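Long-range contact in serine protease p27 (PDB 2W5E), which is a trypsin-like serine protease that probably cleaves the astrovirus non-structural polyprotein into functional products: residues K57-I69 against G150-P162. Sequence-based numbering, arbitrary orientation.
Sequences KVRYMPEKDIAFI and GGAVIIDPTDFHP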
# COMPACT_ATOMS: atom_id res chain seq x y z
N LYS A 57 -0.23 14.45 -28.30
CA LYS A 57 0.67 15.28 -29.08
C LYS A 57 2.12 15.16 -28.63
O LYS A 57 2.42 15.28 -27.43
CB LYS A 57 0.22 16.75 -29.02
CG LYS A 57 0.95 17.66 -30.00
CD LYS A 57 0.50 19.11 -29.84
CE LYS A 57 1.03 19.96 -30.98
NZ LYS A 57 0.54 21.37 -30.91
N VAL A 58 3.01 14.95 -29.59
CA VAL A 58 4.45 14.97 -29.34
C VAL A 58 4.83 16.34 -28.76
O VAL A 58 4.42 17.37 -29.29
CB VAL A 58 5.26 14.67 -30.63
CG1 VAL A 58 6.76 14.78 -30.36
CG2 VAL A 58 4.93 13.29 -31.15
N ARG A 59 5.59 16.32 -27.67
CA ARG A 59 6.02 17.53 -26.97
C ARG A 59 7.43 17.97 -27.39
O ARG A 59 7.66 19.15 -27.68
CB ARG A 59 5.96 17.33 -25.45
CG ARG A 59 6.56 18.47 -24.64
CD ARG A 59 6.40 18.27 -23.13
NE ARG A 59 7.27 17.23 -22.57
CZ ARG A 59 8.58 17.35 -22.39
NH1 ARG A 59 9.22 18.46 -22.75
NH2 ARG A 59 9.27 16.35 -21.85
N TYR A 60 8.37 17.02 -27.42
CA TYR A 60 9.79 17.34 -27.55
C TYR A 60 10.60 16.19 -28.14
O TYR A 60 10.45 15.03 -27.73
CB TYR A 60 10.35 17.78 -26.19
CG TYR A 60 11.83 18.09 -26.14
CD1 TYR A 60 12.43 18.95 -27.06
CD2 TYR A 60 12.63 17.54 -25.14
CE1 TYR A 60 13.80 19.23 -27.00
CE2 TYR A 60 13.99 17.81 -25.07
CZ TYR A 60 14.57 18.66 -26.00
OH TYR A 60 15.92 18.93 -25.92
N MET A 61 11.45 16.52 -29.11
CA MET A 61 12.33 15.56 -29.78
C MET A 61 13.78 16.01 -29.62
O MET A 61 14.28 16.78 -30.44
CB MET A 61 12.01 15.47 -31.27
CG MET A 61 10.57 15.11 -31.63
SD MET A 61 10.22 13.35 -31.49
CE MET A 61 11.14 12.68 -32.86
N PRO A 62 14.47 15.53 -28.57
CA PRO A 62 15.88 15.91 -28.36
C PRO A 62 16.82 15.28 -29.38
O PRO A 62 16.38 14.56 -30.28
CB PRO A 62 16.17 15.38 -26.95
CG PRO A 62 15.25 14.24 -26.78
CD PRO A 62 13.99 14.62 -27.51
N GLU A 63 18.12 15.57 -29.24
CA GLU A 63 19.15 15.00 -30.10
C GLU A 63 19.19 13.47 -29.99
O GLU A 63 19.35 12.78 -30.99
CB GLU A 63 20.52 15.60 -29.76
CG GLU A 63 21.62 15.30 -30.78
CD GLU A 63 22.88 16.12 -30.55
OE1 GLU A 63 22.77 17.35 -30.35
OE2 GLU A 63 23.99 15.53 -30.59
N LYS A 64 19.04 12.96 -28.76
CA LYS A 64 18.91 11.53 -28.52
C LYS A 64 17.68 10.97 -29.23
O LYS A 64 16.67 11.67 -29.38
CB LYS A 64 18.81 11.23 -27.02
CG LYS A 64 20.14 11.14 -26.31
CD LYS A 64 19.96 10.74 -24.86
CE LYS A 64 21.28 10.83 -24.10
NZ LYS A 64 21.08 10.68 -22.64
N ASP A 65 17.77 9.71 -29.65
CA ASP A 65 16.69 9.05 -30.38
C ASP A 65 15.52 8.66 -29.46
O ASP A 65 15.10 7.51 -29.42
CB ASP A 65 17.23 7.83 -31.15
CG ASP A 65 18.14 8.23 -32.32
OD1 ASP A 65 17.97 9.32 -32.89
OD2 ASP A 65 19.04 7.43 -32.67
N ILE A 66 15.02 9.65 -28.73
CA ILE A 66 13.93 9.48 -27.78
C ILE A 66 12.87 10.55 -28.08
O ILE A 66 13.19 11.63 -28.56
CB ILE A 66 14.44 9.57 -26.31
CG1 ILE A 66 15.32 8.36 -25.97
CG2 ILE A 66 13.29 9.66 -25.31
CD1 ILE A 66 16.18 8.54 -24.72
N ALA A 67 11.61 10.22 -27.81
CA ALA A 67 10.50 11.15 -28.00
C ALA A 67 9.69 11.34 -26.72
O ALA A 67 9.43 10.38 -25.99
CB ALA A 67 9.60 10.67 -29.14
N PHE A 68 9.30 12.58 -26.45
CA PHE A 68 8.46 12.90 -25.30
C PHE A 68 7.08 13.36 -25.76
O PHE A 68 6.96 14.33 -26.52
CB PHE A 68 9.12 13.95 -24.40
CG PHE A 68 10.41 13.50 -23.77
CD1 PHE A 68 10.40 12.83 -22.55
CD2 PHE A 68 11.62 13.73 -24.40
CE1 PHE A 68 11.59 12.39 -21.96
CE2 PHE A 68 12.82 13.30 -23.83
CZ PHE A 68 12.80 12.63 -22.60
N ILE A 69 6.06 12.66 -25.29
CA ILE A 69 4.67 12.91 -25.65
C ILE A 69 3.92 13.40 -24.40
O ILE A 69 4.04 12.80 -23.33
CB ILE A 69 4.01 11.62 -26.19
CG1 ILE A 69 4.74 11.13 -27.45
CG2 ILE A 69 2.52 11.82 -26.44
CD1 ILE A 69 4.59 9.65 -27.74
N GLY A 150 19.66 -6.93 -27.58
CA GLY A 150 18.98 -5.63 -27.64
C GLY A 150 19.92 -4.48 -27.37
O GLY A 150 20.94 -4.64 -26.70
N GLY A 151 19.56 -3.30 -27.88
CA GLY A 151 20.32 -2.07 -27.66
C GLY A 151 19.42 -0.90 -27.33
O GLY A 151 18.38 -0.70 -27.96
N ALA A 152 19.81 -0.12 -26.32
CA ALA A 152 19.01 1.00 -25.85
C ALA A 152 19.86 2.25 -25.69
O ALA A 152 21.07 2.15 -25.49
CB ALA A 152 18.34 0.65 -24.53
N VAL A 153 19.23 3.42 -25.78
CA VAL A 153 19.91 4.69 -25.49
C VAL A 153 19.62 5.11 -24.05
O VAL A 153 18.46 5.22 -23.65
CB VAL A 153 19.49 5.83 -26.47
CG1 VAL A 153 20.20 7.12 -26.12
CG2 VAL A 153 19.81 5.45 -27.91
N ILE A 154 20.70 5.33 -23.29
CA ILE A 154 20.61 5.79 -21.91
C ILE A 154 19.90 7.15 -21.81
O ILE A 154 20.14 8.05 -22.61
CB ILE A 154 22.01 5.82 -21.21
CG1 ILE A 154 22.40 4.41 -20.75
CG2 ILE A 154 22.03 6.74 -20.00
CD1 ILE A 154 23.39 3.71 -21.65
N ILE A 155 19.01 7.26 -20.82
CA ILE A 155 18.25 8.48 -20.58
C ILE A 155 18.64 9.10 -19.24
O ILE A 155 18.95 8.39 -18.28
CB ILE A 155 16.71 8.21 -20.66
CG1 ILE A 155 15.91 9.52 -20.69
CG2 ILE A 155 16.25 7.27 -19.53
CD1 ILE A 155 14.40 9.35 -20.91
N ASP A 156 18.65 10.43 -19.19
CA ASP A 156 18.85 11.16 -17.93
C ASP A 156 17.89 12.36 -17.84
O ASP A 156 17.28 12.73 -18.84
CB ASP A 156 20.34 11.53 -17.72
CG ASP A 156 20.84 12.56 -18.71
OD1 ASP A 156 20.41 13.73 -18.61
OD2 ASP A 156 21.69 12.22 -19.55
N PRO A 157 17.72 12.94 -16.63
CA PRO A 157 16.75 14.02 -16.43
C PRO A 157 16.91 15.25 -17.34
O PRO A 157 15.93 15.98 -17.55
CB PRO A 157 16.95 14.41 -14.96
CG PRO A 157 17.48 13.18 -14.33
CD PRO A 157 18.40 12.60 -15.36
N THR A 158 18.11 15.48 -17.87
CA THR A 158 18.36 16.64 -18.73
C THR A 158 17.84 16.44 -20.15
O THR A 158 17.78 17.39 -20.93
CB THR A 158 19.86 17.04 -18.79
OG1 THR A 158 20.58 16.10 -19.60
CG2 THR A 158 20.48 17.09 -17.39
N ASP A 159 17.46 15.20 -20.48
CA ASP A 159 16.92 14.87 -21.79
C ASP A 159 15.47 15.30 -21.97
O ASP A 159 15.00 15.46 -23.10
CB ASP A 159 17.04 13.36 -22.06
CG ASP A 159 18.47 12.91 -22.25
OD1 ASP A 159 19.26 13.66 -22.86
OD2 ASP A 159 18.81 11.80 -21.80
N PHE A 160 14.78 15.50 -20.85
CA PHE A 160 13.35 15.84 -20.84
C PHE A 160 13.01 17.22 -21.41
O PHE A 160 11.89 17.45 -21.87
CB PHE A 160 12.79 15.72 -19.41
CG PHE A 160 12.38 14.32 -19.03
CD1 PHE A 160 13.34 13.35 -18.75
CD2 PHE A 160 11.04 13.98 -18.93
CE1 PHE A 160 12.96 12.05 -18.39
CE2 PHE A 160 10.65 12.69 -18.57
CZ PHE A 160 11.61 11.73 -18.29
N HIS A 161 13.98 18.14 -21.36
CA HIS A 161 13.74 19.54 -21.74
C HIS A 161 14.92 20.17 -22.48
O HIS A 161 16.07 19.81 -22.24
CB HIS A 161 13.37 20.38 -20.51
CG HIS A 161 12.06 20.02 -19.89
ND1 HIS A 161 11.96 19.24 -18.76
CD2 HIS A 161 10.79 20.31 -20.26
CE1 HIS A 161 10.69 19.07 -18.45
NE2 HIS A 161 9.96 19.71 -19.34
N PRO A 162 14.63 21.13 -23.39
CA PRO A 162 15.70 21.85 -24.07
C PRO A 162 16.26 22.96 -23.17
O PRO A 162 17.29 22.76 -22.54
CB PRO A 162 15.00 22.47 -25.28
CG PRO A 162 13.60 22.69 -24.81
CD PRO A 162 13.29 21.58 -23.84
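Lys64 reaches across from the N-terminal barrel of this chymotrypsin-like double beta-barrel, its NZ 2.7 Å from Asp159 OD2 and 2.8 Å from Ile154 O. The C-terminal tail, leaving the last strand of the second barrel, crosses back over the first barrel here. A lysine suits the place because its chain, extended beyond CG, carries the charge past Val153 CG1, which packs on CD, to a carboxylate and a carbonyl together. Asp159 OD2 receives NZ on its syn lone pair and Asp156 N on the anti side, tilted from the plane; together they restrain the carboxylate. Asp156 adds a longer salt bridge to Lys64. Asp65, which follows Lys64 in the chain, belongs to the catalytic triad, so the tail meets the loop bearing it.

At the far end Arg59, which with Tyr60 forms a classic beta bulge opposite Phe68, grips Phe160 O end-on, NH1 at 3.0 Å and NH2 at 2.8 Å. Arginine's coplanar N-H groups can share this oxygen while NH2 also meets Asp31. His161 NE2 lies over one guanidinium face, the planes inclined at 34°.

Between these polar ends, Ile66 CD1 and Phe68 CZ pack on Ile155. Phe68's flat ring takes Phe160 CA over a face while CE1 sits over the Phe160 ring, planes at 46°. Tyr60, its ring swung away from the backbone N (chi1 177°), has Pro62 N over one face and, over the other, Pro162 CD, a good CH donor 3.9 Å from the ring centroid.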